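Local structure of probable secreted solute-binding lipoprotein (Streptomyces coelicolor, 3I3V) at residues V11-L16 against Q53-S58; T57-R62 against V82-D87; D74-W79 against G289-P294; R117-F122 against K305-M310; A317-V320 against G324-M327. The protein probably binds a solute outside the cell membrane and delivers it to a membrane transporter, as related solute-binding lipoproteins do. All coordinates share one frame; numbering follows the deposited sequence.

Contact 1 of 5, residues V11-L16 against Q53-S58; sequences VVHTQL and QVYETS
His13 NE2, on strand 9-14, is hydrogen-bonded to Asn47 ND2, and the neighbouring edge of the imidazole, at CE1 and ND1, meets Val54 and Tyr55 of helix 51-60. The helix belongs to a beta-alpha-beta crossover of the first lobe of the solute-binding fold: it links parallel strands 41-46 and 67-70 and passes over strand 9-14 between them. His13 does the reaching from the strand side. With CG anti to the backbone N (chi1 -157°), the imidazole stands out from the sheet and offers the helix its edge. CE1 lies 3.7 Å from Val54 CG1, and the same carbon is 3.7 Å from Tyr55 N. No hydrogen bond joins the two segments, so van der Waals contact carries the meeting. The Tyr55 hydroxyl is engaged elsewhere, at Ala84 O. Tyr55 also turns CG anti to its own backbone N, which brings the phenol ring against Val68 of strand 67-70. His13 ND1 comes 3.8 Å from Tyr55 CB, and it also lies at the edge of the phenol ring, 4.0 Å from Tyr55 CD1.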
# COMPACT_ATOMS: atom_id res chain seq x y z
N VAL C 11 -21.70 -16.09 42.77
CA VAL C 11 -22.10 -15.89 44.17
C VAL C 11 -20.94 -15.21 44.87
O VAL C 11 -19.81 -15.71 44.86
CB VAL C 11 -22.39 -17.22 44.89
CG1 VAL C 11 -22.87 -16.94 46.32
CG2 VAL C 11 -23.44 -18.02 44.13
N VAL C 12 -21.23 -14.07 45.49
CA VAL C 12 -20.24 -13.26 46.18
C VAL C 12 -20.50 -13.17 47.68
O VAL C 12 -21.55 -12.69 48.10
CB VAL C 12 -20.22 -11.82 45.60
CG1 VAL C 12 -19.25 -10.94 46.38
CG2 VAL C 12 -19.85 -11.85 44.13
N HIS C 13 -19.53 -13.63 48.48
CA HIS C 13 -19.62 -13.58 49.94
C HIS C 13 -18.88 -12.30 50.34
O HIS C 13 -17.66 -12.24 50.25
CB HIS C 13 -18.93 -14.81 50.55
CG HIS C 13 -19.42 -15.14 51.92
ND1 HIS C 13 -18.96 -16.22 52.63
CD2 HIS C 13 -20.35 -14.53 52.70
CE1 HIS C 13 -19.60 -16.27 53.80
NE2 HIS C 13 -20.44 -15.26 53.86
N THR C 14 -19.64 -11.30 50.79
CA THR C 14 -19.11 -9.98 51.12
C THR C 14 -19.44 -9.41 52.47
O THR C 14 -20.49 -9.69 53.03
CB THR C 14 -19.67 -8.93 50.15
OG1 THR C 14 -19.83 -9.52 48.86
CG2 THR C 14 -18.77 -7.73 50.07
N GLN C 15 -18.56 -8.53 52.96
CA GLN C 15 -18.77 -7.84 54.22
C GLN C 15 -19.50 -6.54 53.92
O GLN C 15 -19.94 -5.85 54.84
CB GLN C 15 -17.43 -7.51 54.88
CG GLN C 15 -16.74 -8.71 55.48
CD GLN C 15 -15.49 -8.33 56.24
OE1 GLN C 15 -14.64 -7.60 55.72
NE2 GLN C 15 -15.36 -8.83 57.46
N LEU C 16 -19.61 -6.21 52.63
CA LEU C 16 -20.29 -5.00 52.18
C LEU C 16 -21.73 -5.31 51.82
O LEU C 16 -22.03 -6.40 51.33
CB LEU C 16 -19.61 -4.43 50.93
CG LEU C 16 -18.15 -3.97 51.01
CD1 LEU C 16 -17.77 -3.31 49.70
CD2 LEU C 16 -17.97 -3.00 52.17
N GLN C 53 -15.41 -17.09 59.25
CA GLN C 53 -15.87 -18.34 59.86
C GLN C 53 -16.94 -18.98 59.00
O GLN C 53 -16.89 -20.18 58.73
CB GLN C 53 -16.46 -18.08 61.27
CG GLN C 53 -15.46 -17.68 62.38
CD GLN C 53 -14.91 -16.25 62.25
OE1 GLN C 53 -14.07 -15.83 63.06
NE2 GLN C 53 -15.39 -15.50 61.25
N VAL C 54 -17.92 -18.18 58.57
CA VAL C 54 -19.01 -18.68 57.74
C VAL C 54 -18.49 -19.19 56.41
O VAL C 54 -18.99 -20.19 55.89
CB VAL C 54 -20.04 -17.58 57.45
CG1 VAL C 54 -21.17 -18.13 56.56
CG2 VAL C 54 -20.60 -17.06 58.76
N TYR C 55 -17.49 -18.51 55.86
CA TYR C 55 -16.92 -18.95 54.59
C TYR C 55 -16.21 -20.31 54.75
O TYR C 55 -16.33 -21.18 53.89
CB TYR C 55 -15.93 -17.93 54.05
CG TYR C 55 -15.20 -18.42 52.82
CD1 TYR C 55 -15.81 -18.43 51.57
CD2 TYR C 55 -13.90 -18.91 52.92
CE1 TYR C 55 -15.15 -18.93 50.45
CE2 TYR C 55 -13.23 -19.40 51.81
CZ TYR C 55 -13.86 -19.41 50.58
OH TYR C 55 -13.19 -19.90 49.49
N GLU C 56 -15.47 -20.49 55.84
CA GLU C 56 -14.76 -21.76 56.06
C GLU C 56 -15.74 -22.92 56.22
O GLU C 56 -15.51 -24.02 55.74
CB GLU C 56 -13.83 -21.63 57.27
CG GLU C 56 -12.73 -20.62 57.02
CD GLU C 56 -11.79 -20.44 58.19
OE1 GLU C 56 -11.99 -21.10 59.23
OE2 GLU C 56 -10.84 -19.62 58.07
N THR C 57 -16.87 -22.66 56.88
CA THR C 57 -17.86 -23.71 57.04
C THR C 57 -18.44 -24.07 55.67
O THR C 57 -18.76 -25.22 55.41
CB THR C 57 -19.00 -23.25 57.96
OG1 THR C 57 -18.46 -22.79 59.20
CG2 THR C 57 -19.96 -24.41 58.21
N SER C 58 -18.57 -23.08 54.79
CA SER C 58 -19.09 -23.32 53.44
C SER C 58 -18.06 -24.04 52.58
O SER C 58 -18.41 -24.85 51.74
CB SER C 58 -19.46 -22.00 52.75
OG SER C 58 -20.72 -21.54 53.19

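Contact 2 of 5, residues T57-R62 against V82-D87; sequences TSRLAR and VGATVD
Arg59 turns the edge of its guanidinium, not a face, toward the chain at Gly83 and Ala84. Two helix ends meet here: helix 51-60 closes in a Schellman motif with Arg62 at the positive-phi position, and Gly83 is the C-prime residue of a second Schellman motif that ends helix 79-82, with Ala84 N bonded back to Trp79 O. Gly83 has phi 84°, and a side chain there would collide with the carbonyl O of the residue before.

The arginine gets across by a single kink. CG lies anti to the backbone N, which sends the chain off the helix; the bend at chi2 (65°) then swings CD and the guanidinium along the Gly83-Ala84 backbone, and chi3 is fully extended. Ala84 CA sits in the guanidinium plane, 3.8 Å from Arg59 NE. Farther along the same edge, Arg59 NH2 comes within 3.5 Å of Gly83 O, an approach too loose to count as a hydrogen bond. What holds the two parts together is therefore mostly contact of the arginine with backbone atoms, perhaps with some electrostatic pull from the carbonyls. Nearer the helix, Arg59 CG faces the methyl of Ala84, with CB 4.5 Å from CG.

The charge has a further, weak partner in a long ion pair from NH1 to Glu64, and the side chain also rests on Pro294 at the start of helix 294-298. At its own helix end, Arg62 N returns to Arg59 O with a bond of 3.0 Å, which ties the residue that makes the contact into the Schellman turn.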
# COMPACT_ATOMS: atom_id res chain seq x y z
N THR C 57 -16.87 -22.66 56.88
CA THR C 57 -17.86 -23.71 57.04
C THR C 57 -18.44 -24.07 55.67
O THR C 57 -18.76 -25.22 55.41
CB THR C 57 -19.00 -23.25 57.96
OG1 THR C 57 -18.46 -22.79 59.20
CG2 THR C 57 -19.96 -24.41 58.21
N SER C 58 -18.57 -23.08 54.79
CA SER C 58 -19.09 -23.32 53.44
C SER C 58 -18.06 -24.04 52.58
O SER C 58 -18.41 -24.85 51.74
CB SER C 58 -19.46 -22.00 52.75
OG SER C 58 -20.72 -21.54 53.19
N ARG C 59 -16.78 -23.71 52.79
CA ARG C 59 -15.69 -24.31 52.03
C ARG C 59 -15.57 -25.81 52.32
O ARG C 59 -15.37 -26.62 51.41
CB ARG C 59 -14.39 -23.58 52.37
CG ARG C 59 -13.14 -24.15 51.76
CD ARG C 59 -13.10 -24.06 50.24
NE ARG C 59 -11.86 -24.64 49.76
CZ ARG C 59 -11.78 -25.68 48.93
NH1 ARG C 59 -12.88 -26.26 48.48
NH2 ARG C 59 -10.59 -26.16 48.60
N LEU C 60 -15.72 -26.17 53.58
CA LEU C 60 -15.64 -27.55 54.01
C LEU C 60 -16.83 -28.37 53.51
O LEU C 60 -16.75 -29.59 53.37
CB LEU C 60 -15.56 -27.61 55.54
CG LEU C 60 -14.22 -27.09 56.08
CD1 LEU C 60 -14.38 -26.61 57.51
CD2 LEU C 60 -13.19 -28.21 55.97
N ALA C 61 -17.95 -27.70 53.25
CA ALA C 61 -19.14 -28.38 52.75
C ALA C 61 -19.13 -28.35 51.23
O ALA C 61 -20.09 -28.77 50.59
CB ALA C 61 -20.39 -27.70 53.28
N ARG C 62 -18.04 -27.84 50.67
CA ARG C 62 -17.88 -27.74 49.22
C ARG C 62 -19.01 -26.98 48.53
O ARG C 62 -19.53 -27.42 47.50
CB ARG C 62 -17.75 -29.14 48.62
CG ARG C 62 -16.55 -29.91 49.13
CD ARG C 62 -16.47 -31.29 48.50
NE ARG C 62 -15.40 -32.09 49.08
CZ ARG C 62 -14.12 -31.76 49.02
NH1 ARG C 62 -13.74 -30.66 48.39
NH2 ARG C 62 -13.21 -32.54 49.60
N VAL C 82 -3.24 -22.89 52.98
CA VAL C 82 -4.02 -24.13 53.03
C VAL C 82 -4.90 -24.34 51.80
O VAL C 82 -5.48 -25.40 51.63
CB VAL C 82 -4.92 -24.21 54.29
CG1 VAL C 82 -4.06 -24.15 55.54
CG2 VAL C 82 -5.94 -23.08 54.27
N GLY C 83 -5.01 -23.32 50.95
CA GLY C 83 -5.82 -23.47 49.76
C GLY C 83 -7.31 -23.23 49.91
O GLY C 83 -8.09 -23.69 49.07
N ALA C 84 -7.74 -22.53 50.96
CA ALA C 84 -9.17 -22.25 51.10
C ALA C 84 -9.48 -21.19 50.03
O ALA C 84 -10.63 -21.00 49.62
CB ALA C 84 -9.48 -21.72 52.49
N THR C 85 -8.42 -20.55 49.58
CA THR C 85 -8.48 -19.50 48.57
C THR C 85 -7.28 -19.66 47.62
O THR C 85 -6.17 -19.91 48.08
CB THR C 85 -8.48 -18.14 49.30
OG1 THR C 85 -9.78 -17.56 49.21
CG2 THR C 85 -7.44 -17.22 48.75
N VAL C 86 -7.49 -19.53 46.31
CA VAL C 86 -6.40 -19.72 45.36
C VAL C 86 -5.49 -18.51 45.10
O VAL C 86 -5.87 -17.36 45.33
CB VAL C 86 -6.93 -20.24 43.98
CG1 VAL C 86 -7.70 -21.54 44.17
CG2 VAL C 86 -7.81 -19.19 43.31
N ASP C 87 -4.27 -18.81 44.62
CA ASP C 87 -3.29 -17.78 44.29
C ASP C 87 -3.89 -16.94 43.19
O ASP C 87 -4.33 -17.46 42.16
CB ASP C 87 -1.98 -18.40 43.80
CG ASP C 87 -0.90 -17.35 43.51
OD1 ASP C 87 -1.21 -16.14 43.55
OD2 ASP C 87 0.26 -17.73 43.24

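Contact 3 of 5, residues D74-W79 against G289-P294; sequences DKTLAW and GFWISP
Trp291 projects from strand 289-292 toward residues 74-79, in the first lobe of the solute-binding fold. Its CB carries the indole away from the strand with CG anti to the carbonyl carbon (chi1 -55°), and the ring reaches residues 74-79. On the five-membered side, NE1 is bonded to Val70 O, which pins the rotation of the indole. CD2 and CE3 come next, and there the edge of Trp79 stands over one face of the ring: Trp79 CE3 is 3.7 Å from Trp291 CE3. The two six-membered rings make a T-shaped pair, centroids 5.2 Å apart and planes at 79°. CZ3 meets both Trp79 CE3 and Thr76 O, and beyond it the partner is Thr76. Trp291 CZ2 touches the threonine CB at 3.8 Å, and CH2, at the tip, lies 3.2 Å from Thr76 O, which approaches the ring obliquely. The threonine is steadied by OG1, which binds Asn71 O and Tyr73 N. A leucine in place of Trp291 would probably leave the edge of Trp79 without the face it rests on, open a gap beside Thr76 and leave Val70 O without its indole donor.

Trp79 has a polar link of its own, from NE1 to Glu56 of helix 51-60, and its ring also meets Tyr55 of that helix. Strand 289-292 is an outermost strand of the four-stranded sheet, antiparallel to 67-70, with which Trp291 pairs through Val68. The tryptophan pair thus joins this strand to the start of helix 79-82, while helix 51-60 lies against Trp79.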
# COMPACT_ATOMS: atom_id res chain seq x y z
N ASP C 74 -5.63 -11.84 60.79
CA ASP C 74 -5.27 -13.16 61.31
C ASP C 74 -5.85 -14.38 60.58
O ASP C 74 -5.11 -15.18 60.01
CB ASP C 74 -5.63 -13.26 62.80
CG ASP C 74 -5.08 -14.53 63.44
OD1 ASP C 74 -5.89 -15.35 63.93
OD2 ASP C 74 -3.84 -14.70 63.44
N LYS C 75 -7.17 -14.53 60.61
CA LYS C 75 -7.82 -15.67 59.98
C LYS C 75 -7.64 -15.81 58.46
O LYS C 75 -7.25 -16.87 57.99
CB LYS C 75 -9.32 -15.67 60.32
CG LYS C 75 -10.07 -16.87 59.77
CD LYS C 75 -11.39 -17.12 60.52
CE LYS C 75 -11.18 -18.04 61.69
NZ LYS C 75 -10.65 -19.35 61.23
N THR C 76 -7.92 -14.75 57.70
CA THR C 76 -7.80 -14.82 56.24
C THR C 76 -6.34 -14.88 55.82
O THR C 76 -6.03 -15.16 54.67
CB THR C 76 -8.50 -13.61 55.53
OG1 THR C 76 -7.84 -12.38 55.87
CG2 THR C 76 -9.96 -13.53 55.95
N LEU C 77 -5.44 -14.63 56.77
CA LEU C 77 -4.01 -14.65 56.52
C LEU C 77 -3.57 -16.11 56.30
O LEU C 77 -2.50 -16.37 55.75
CB LEU C 77 -3.30 -14.06 57.73
CG LEU C 77 -2.14 -13.07 57.64
CD1 LEU C 77 -2.15 -12.30 56.34
CD2 LEU C 77 -2.27 -12.11 58.83
N ALA C 78 -4.41 -17.04 56.73
CA ALA C 78 -4.12 -18.47 56.62
C ALA C 78 -4.81 -19.17 55.45
O ALA C 78 -4.56 -20.35 55.21
CB ALA C 78 -4.52 -19.18 57.91
N TRP C 79 -5.66 -18.45 54.72
CA TRP C 79 -6.38 -19.05 53.59
C TRP C 79 -5.53 -19.47 52.41
O TRP C 79 -5.77 -20.52 51.82
CB TRP C 79 -7.47 -18.10 53.09
CG TRP C 79 -8.67 -17.99 53.98
CD1 TRP C 79 -8.91 -18.72 55.12
CD2 TRP C 79 -9.82 -17.17 53.78
NE1 TRP C 79 -10.15 -18.40 55.62
CE2 TRP C 79 -10.73 -17.45 54.82
CE3 TRP C 79 -10.18 -16.22 52.81
CZ2 TRP C 79 -11.97 -16.82 54.93
CZ3 TRP C 79 -11.42 -15.59 52.92
CH2 TRP C 79 -12.30 -15.89 53.97
N GLY C 289 -10.62 -6.89 50.15
CA GLY C 289 -10.04 -7.25 48.87
C GLY C 289 -10.87 -8.36 48.26
O GLY C 289 -11.72 -8.94 48.95
N PHE C 290 -10.63 -8.67 46.98
CA PHE C 290 -11.37 -9.72 46.26
C PHE C 290 -10.62 -11.06 46.28
O PHE C 290 -9.50 -11.16 45.78
CB PHE C 290 -11.60 -9.31 44.79
CG PHE C 290 -12.55 -8.15 44.61
CD1 PHE C 290 -13.93 -8.34 44.69
CD2 PHE C 290 -12.07 -6.87 44.34
CE1 PHE C 290 -14.82 -7.26 44.49
CE2 PHE C 290 -12.95 -5.80 44.15
CZ PHE C 290 -14.32 -6.00 44.23
N TRP C 291 -11.23 -12.10 46.85
CA TRP C 291 -10.60 -13.41 46.90
C TRP C 291 -11.36 -14.37 45.98
O TRP C 291 -12.57 -14.24 45.82
CB TRP C 291 -10.61 -13.98 48.32
CG TRP C 291 -9.99 -13.09 49.36
CD1 TRP C 291 -10.40 -11.84 49.72
CD2 TRP C 291 -8.88 -13.41 50.22
NE1 TRP C 291 -9.62 -11.37 50.75
CE2 TRP C 291 -8.69 -12.31 51.08
CE3 TRP C 291 -8.04 -14.53 50.34
CZ2 TRP C 291 -7.68 -12.29 52.05
CZ3 TRP C 291 -7.05 -14.51 51.31
CH2 TRP C 291 -6.88 -13.40 52.15
N ILE C 292 -10.64 -15.32 45.38
CA ILE C 292 -11.31 -16.28 44.51
C ILE C 292 -11.23 -17.68 45.10
O ILE C 292 -10.16 -18.16 45.45
CB ILE C 292 -10.68 -16.30 43.10
CG1 ILE C 292 -10.82 -14.92 42.45
CG2 ILE C 292 -11.39 -17.36 42.23
CD1 ILE C 292 -10.40 -14.88 41.00
N SER C 293 -12.38 -18.34 45.21
CA SER C 293 -12.42 -19.68 45.78
C SER C 293 -12.27 -20.74 44.70
O SER C 293 -12.33 -20.44 43.51
CB SER C 293 -13.75 -19.91 46.48
OG SER C 293 -14.79 -19.95 45.51
N PRO C 294 -12.03 -22.00 45.11
CA PRO C 294 -11.89 -23.04 44.09
C PRO C 294 -13.18 -23.14 43.27
O PRO C 294 -13.14 -23.39 42.07
CB PRO C 294 -11.61 -24.29 44.91
CG PRO C 294 -10.72 -23.73 46.02
CD PRO C 294 -11.48 -22.45 46.40

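Contact 4 of 5, residues R117-F122 against K305-M310; sequences RAFPYF and KFLRFM
Helix 300-310 packs here on the segment that leads from the first lobe into strand 122-131, a long strand running toward the second lobe, probably part of the hinge region as in other solute-binding proteins. Two side chains of residues 117-122 meet the helix, one by its face and one by its hydroxyl. Leu307 lays a methyl over Phe119: CD2 sits 3.5 Å from the ring centroid, only 18° off the ring normal, a CH-pi contact. The other methyl covers the rim, with Leu307 CD1 3.5 Å from Phe119 CE1. An alanine at Phe119 is likely to open a gap under both methyls of Leu307, lose the CH-pi contact and leave that side chain held less firmly.

Tyr121 bonds to the last turn of the helix. Its CG lies anti to the backbone N (chi1 -153°), which directs the phenol toward the end of the helix, where OH donates to the carbonyl O of Met310, a selenomethionine, at 2.6 Å. The hydroxyl arrives 25° out of the carbonyl plane, with a C=O...O angle of 126°, and so satisfies a carbonyl at the end of the helix, where backbone donors run out. Alongside, Met310 CB packs 4.1 Å from Tyr121 CZ.

The neighbours box both rings in. Phe119 pairs through its backbone with Phe290 on strand 289-292, and its ring also touches Tyr91 and Leu92 of helix 89-93. The Tyr121 ring makes edge-to-face contacts with Phe290 from that strand and with Phe319 from helix 313-323, the next helix after 300-310.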
# COMPACT_ATOMS: atom_id res chain seq x y z
N ARG C 117 -2.50 -13.07 47.70
CA ARG C 117 -3.68 -13.54 48.41
C ARG C 117 -4.99 -13.12 47.76
O ARG C 117 -5.92 -13.92 47.63
CB ARG C 117 -3.65 -13.07 49.85
CG ARG C 117 -2.35 -13.34 50.57
CD ARG C 117 -2.37 -12.67 51.92
NE ARG C 117 -1.04 -12.60 52.52
CZ ARG C 117 -0.52 -13.52 53.32
NH1 ARG C 117 -1.21 -14.61 53.62
NH2 ARG C 117 0.69 -13.34 53.83
N ALA C 118 -5.08 -11.84 47.38
CA ALA C 118 -6.30 -11.33 46.78
C ALA C 118 -6.09 -10.11 45.90
O ALA C 118 -4.99 -9.58 45.81
CB ALA C 118 -7.31 -11.00 47.88
N PHE C 119 -7.15 -9.69 45.22
CA PHE C 119 -7.09 -8.49 44.39
C PHE C 119 -7.29 -7.33 45.36
O PHE C 119 -8.33 -7.25 46.03
CB PHE C 119 -8.22 -8.48 43.35
CG PHE C 119 -7.99 -9.39 42.17
CD1 PHE C 119 -8.36 -10.72 42.21
CD2 PHE C 119 -7.47 -8.88 40.98
CE1 PHE C 119 -8.21 -11.54 41.10
CE2 PHE C 119 -7.31 -9.70 39.86
CZ PHE C 119 -7.68 -11.03 39.92
N PRO C 120 -6.31 -6.44 45.47
CA PRO C 120 -6.48 -5.31 46.40
C PRO C 120 -7.61 -4.41 45.91
O PRO C 120 -7.91 -4.36 44.72
CB PRO C 120 -5.12 -4.62 46.35
CG PRO C 120 -4.17 -5.73 45.98
CD PRO C 120 -4.96 -6.43 44.90
N TYR C 121 -8.24 -3.69 46.83
CA TYR C 121 -9.32 -2.80 46.45
C TYR C 121 -9.46 -1.64 47.41
O TYR C 121 -9.27 -0.49 47.02
CB TYR C 121 -10.63 -3.58 46.33
CG TYR C 121 -11.61 -2.95 45.35
CD1 TYR C 121 -11.21 -2.64 44.06
CD2 TYR C 121 -12.92 -2.68 45.72
CE1 TYR C 121 -12.09 -2.07 43.15
CE2 TYR C 121 -13.81 -2.11 44.83
CZ TYR C 121 -13.39 -1.81 43.54
OH TYR C 121 -14.27 -1.23 42.65
N PHE C 122 -9.79 -1.91 48.67
CA PHE C 122 -9.94 -0.84 49.66
C PHE C 122 -8.65 -0.52 50.41
O PHE C 122 -7.81 -1.39 50.66
CB PHE C 122 -11.05 -1.20 50.66
CG PHE C 122 -12.44 -0.93 50.14
CD1 PHE C 122 -12.65 -0.66 48.79
CD2 PHE C 122 -13.53 -0.95 50.99
CE1 PHE C 122 -13.92 -0.42 48.30
CE2 PHE C 122 -14.82 -0.70 50.51
CZ PHE C 122 -15.01 -0.44 49.16
N LYS C 305 -15.44 -11.24 34.34
CA LYS C 305 -16.28 -10.08 34.10
C LYS C 305 -16.38 -9.18 35.34
O LYS C 305 -16.16 -7.98 35.26
CB LYS C 305 -17.69 -10.53 33.69
CG LYS C 305 -17.76 -11.50 32.51
CD LYS C 305 -19.21 -11.58 32.01
CE LYS C 305 -19.43 -12.62 30.92
NZ LYS C 305 -19.69 -13.97 31.47
N PHE C 306 -16.72 -9.79 36.47
CA PHE C 306 -16.89 -9.08 37.74
C PHE C 306 -15.65 -8.29 38.15
O PHE C 306 -15.74 -7.11 38.50
CB PHE C 306 -17.27 -10.10 38.81
CG PHE C 306 -17.82 -9.51 40.07
CD1 PHE C 306 -18.97 -8.73 40.04
CD2 PHE C 306 -17.25 -9.81 41.29
CE1 PHE C 306 -19.54 -8.26 41.22
CE2 PHE C 306 -17.80 -9.34 42.48
CZ PHE C 306 -18.96 -8.57 42.44
N LEU C 307 -14.49 -8.92 38.11
CA LEU C 307 -13.26 -8.26 38.49
C LEU C 307 -12.80 -7.18 37.52
O LEU C 307 -12.24 -6.16 37.94
CB LEU C 307 -12.15 -9.29 38.72
CG LEU C 307 -12.00 -9.60 40.21
CD1 LEU C 307 -11.59 -11.04 40.42
CD2 LEU C 307 -10.99 -8.62 40.80
N ARG C 308 -13.02 -7.39 36.22
CA ARG C 308 -12.61 -6.37 35.25
C ARG C 308 -13.48 -5.14 35.47
O ARG C 308 -13.02 -4.01 35.34
CB ARG C 308 -12.79 -6.86 33.81
CG ARG C 308 -12.11 -8.17 33.48
CD ARG C 308 -11.96 -8.31 31.98
NE ARG C 308 -10.78 -7.58 31.53
CZ ARG C 308 -9.66 -8.16 31.15
NH1 ARG C 308 -9.58 -9.48 31.14
NH2 ARG C 308 -8.60 -7.44 30.80
N PHE C 309 -14.74 -5.38 35.82
CA PHE C 309 -15.72 -4.33 36.09
C PHE C 309 -15.28 -3.51 37.32
O PHE C 309 -14.99 -2.32 37.21
CB PHE C 309 -17.10 -4.95 36.33
CG PHE C 309 -18.17 -3.97 36.71
CD1 PHE C 309 -18.74 -3.13 35.75
CD2 PHE C 309 -18.63 -3.88 38.02
CE1 PHE C 309 -19.73 -2.22 36.11
CE2 PHE C 309 -19.62 -2.97 38.38
CZ PHE C 309 -20.17 -2.14 37.43
N MSE C 310 -15.22 -4.16 38.48
CA MSE C 310 -14.82 -3.51 39.72
C MSE C 310 -13.50 -2.74 39.60
O MSE C 310 -13.31 -1.72 40.26
CB MSE C 310 -14.70 -4.56 40.83
CG MSE C 310 -16.02 -5.21 41.21
SE MSE C 310 -17.24 -3.94 41.99
CE MSE C 310 -18.82 -4.96 41.82

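Contact 5 of 5, residues A317-V320 against G324-M327; sequences ARFV and GRDM
Phe319 O and Val320 O are the acceptors that the chain leaving helix 313-323 returns to. This is a glycine-terminated helix end: Gly324, with phi 69°, takes the C-prime position and turns the chain into the short strand 326-327 of the sheet that includes strand 122-131. Arg325 N then points back across the turn and bonds Phe319 O at 3.1 Å, nearly straight (N-H...O 162°), from 35° out of the carbonyl plane. Val320 O has a more bent and weaker bond from Gly324 N, 3.0 Å and 122°, but it is not left to that alone, since Ser335 OG bonds it too, and Gly324 CA makes a C-H...O contact with it. Arg325 and Asp326 find their polar partners outside the two segments. Arg325 NH1 goes to Ser323 OG, and the buried carboxylate of Asp326 is gripped by Gln345 NE2, Ser249 OG and Asn125 N. Apolar contact closes the rest: Met327, a selenomethionine bent at chi2 and chi3, curls back against Phe319 and Val320. Its SE meets Phe319 CB at 3.9 Å and makes an oblique Met-aromatic contact with the ring, and Val320 CG2 rests 3.6 Å from Met327 CG.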
# COMPACT_ATOMS: atom_id res chain seq x y z
N ALA C 317 -13.65 5.27 40.56
CA ALA C 317 -13.92 6.68 40.84
C ALA C 317 -15.22 6.91 41.62
O ALA C 317 -15.33 7.87 42.37
CB ALA C 317 -13.95 7.47 39.52
N ARG C 318 -16.21 6.04 41.44
CA ARG C 318 -17.45 6.19 42.19
C ARG C 318 -17.20 5.91 43.67
O ARG C 318 -17.70 6.62 44.54
CB ARG C 318 -18.54 5.23 41.67
CG ARG C 318 -19.17 5.65 40.35
CD ARG C 318 -20.44 4.85 40.06
NE ARG C 318 -21.48 5.67 39.41
CZ ARG C 318 -21.46 6.06 38.14
NH1 ARG C 318 -20.46 5.71 37.33
NH2 ARG C 318 -22.45 6.81 37.67
N PHE C 319 -16.42 4.86 43.96
CA PHE C 319 -16.11 4.54 45.34
C PHE C 319 -15.42 5.73 45.98
O PHE C 319 -15.74 6.10 47.11
CB PHE C 319 -15.21 3.30 45.43
CG PHE C 319 -15.98 2.02 45.38
CD1 PHE C 319 -16.71 1.59 46.50
CD2 PHE C 319 -16.05 1.27 44.21
CE1 PHE C 319 -17.50 0.45 46.44
CE2 PHE C 319 -16.83 0.12 44.14
CZ PHE C 319 -17.56 -0.29 45.25
N VAL C 320 -14.51 6.35 45.24
CA VAL C 320 -13.77 7.52 45.70
C VAL C 320 -14.68 8.75 45.87
O VAL C 320 -14.74 9.34 46.94
CB VAL C 320 -12.66 7.87 44.70
CG1 VAL C 320 -11.99 9.18 45.11
CG2 VAL C 320 -11.65 6.74 44.64
N GLY C 324 -16.32 8.27 49.19
CA GLY C 324 -15.19 8.85 49.90
C GLY C 324 -14.22 7.80 50.43
O GLY C 324 -13.67 7.94 51.53
N ARG C 325 -14.01 6.76 49.63
CA ARG C 325 -13.13 5.66 49.99
C ARG C 325 -11.73 5.86 49.44
O ARG C 325 -11.56 6.33 48.31
CB ARG C 325 -13.65 4.35 49.41
CG ARG C 325 -14.99 3.89 49.92
CD ARG C 325 -14.85 2.89 51.04
NE ARG C 325 -14.51 3.50 52.32
CZ ARG C 325 -15.19 4.50 52.88
NH1 ARG C 325 -16.24 5.02 52.27
NH2 ARG C 325 -14.83 4.95 54.08
N ASP C 326 -10.73 5.50 50.24
CA ASP C 326 -9.36 5.56 49.77
C ASP C 326 -9.24 4.20 49.10
O ASP C 326 -9.80 3.21 49.59
CB ASP C 326 -8.39 5.69 50.93
CG ASP C 326 -8.57 6.97 51.72
OD1 ASP C 326 -8.59 8.06 51.09
OD2 ASP C 326 -8.69 6.89 52.96
N MSE C 327 -8.52 4.13 47.98
CA MSE C 327 -8.39 2.88 47.24
C MSE C 327 -6.97 2.35 47.14
O MSE C 327 -6.01 3.09 47.28
CB MSE C 327 -8.94 3.06 45.81
CG MSE C 327 -10.36 3.58 45.74
SE MSE C 327 -11.63 2.34 46.48
CE MSE C 327 -11.80 1.17 44.96

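Contacts 1 to 4 lie on the same side of the chain's centre; contact 5 lies nearer the strand that runs toward the second lobe. Contacts 1, 2 and 3 form a tight group, their centres 9 to 10 Å apart: contacts 1 and 2 share helix 51-60, and Lys75 NZ of contact 3 makes a 3.0 Å salt bridge with Glu56 OE1 on that helix. Contacts 3 and 4 touch where Leu77 O lies 3.1 Å from Arg117 NH1. Contacts 4 and 5, centres about 14 Å apart, are joined by helices 300-310 and 313-323, which follow each other; Tyr121 CZ is 3.7 Å from Met327 CE. Contacts 2 and 5 are the farthest apart, centres about 30 Å.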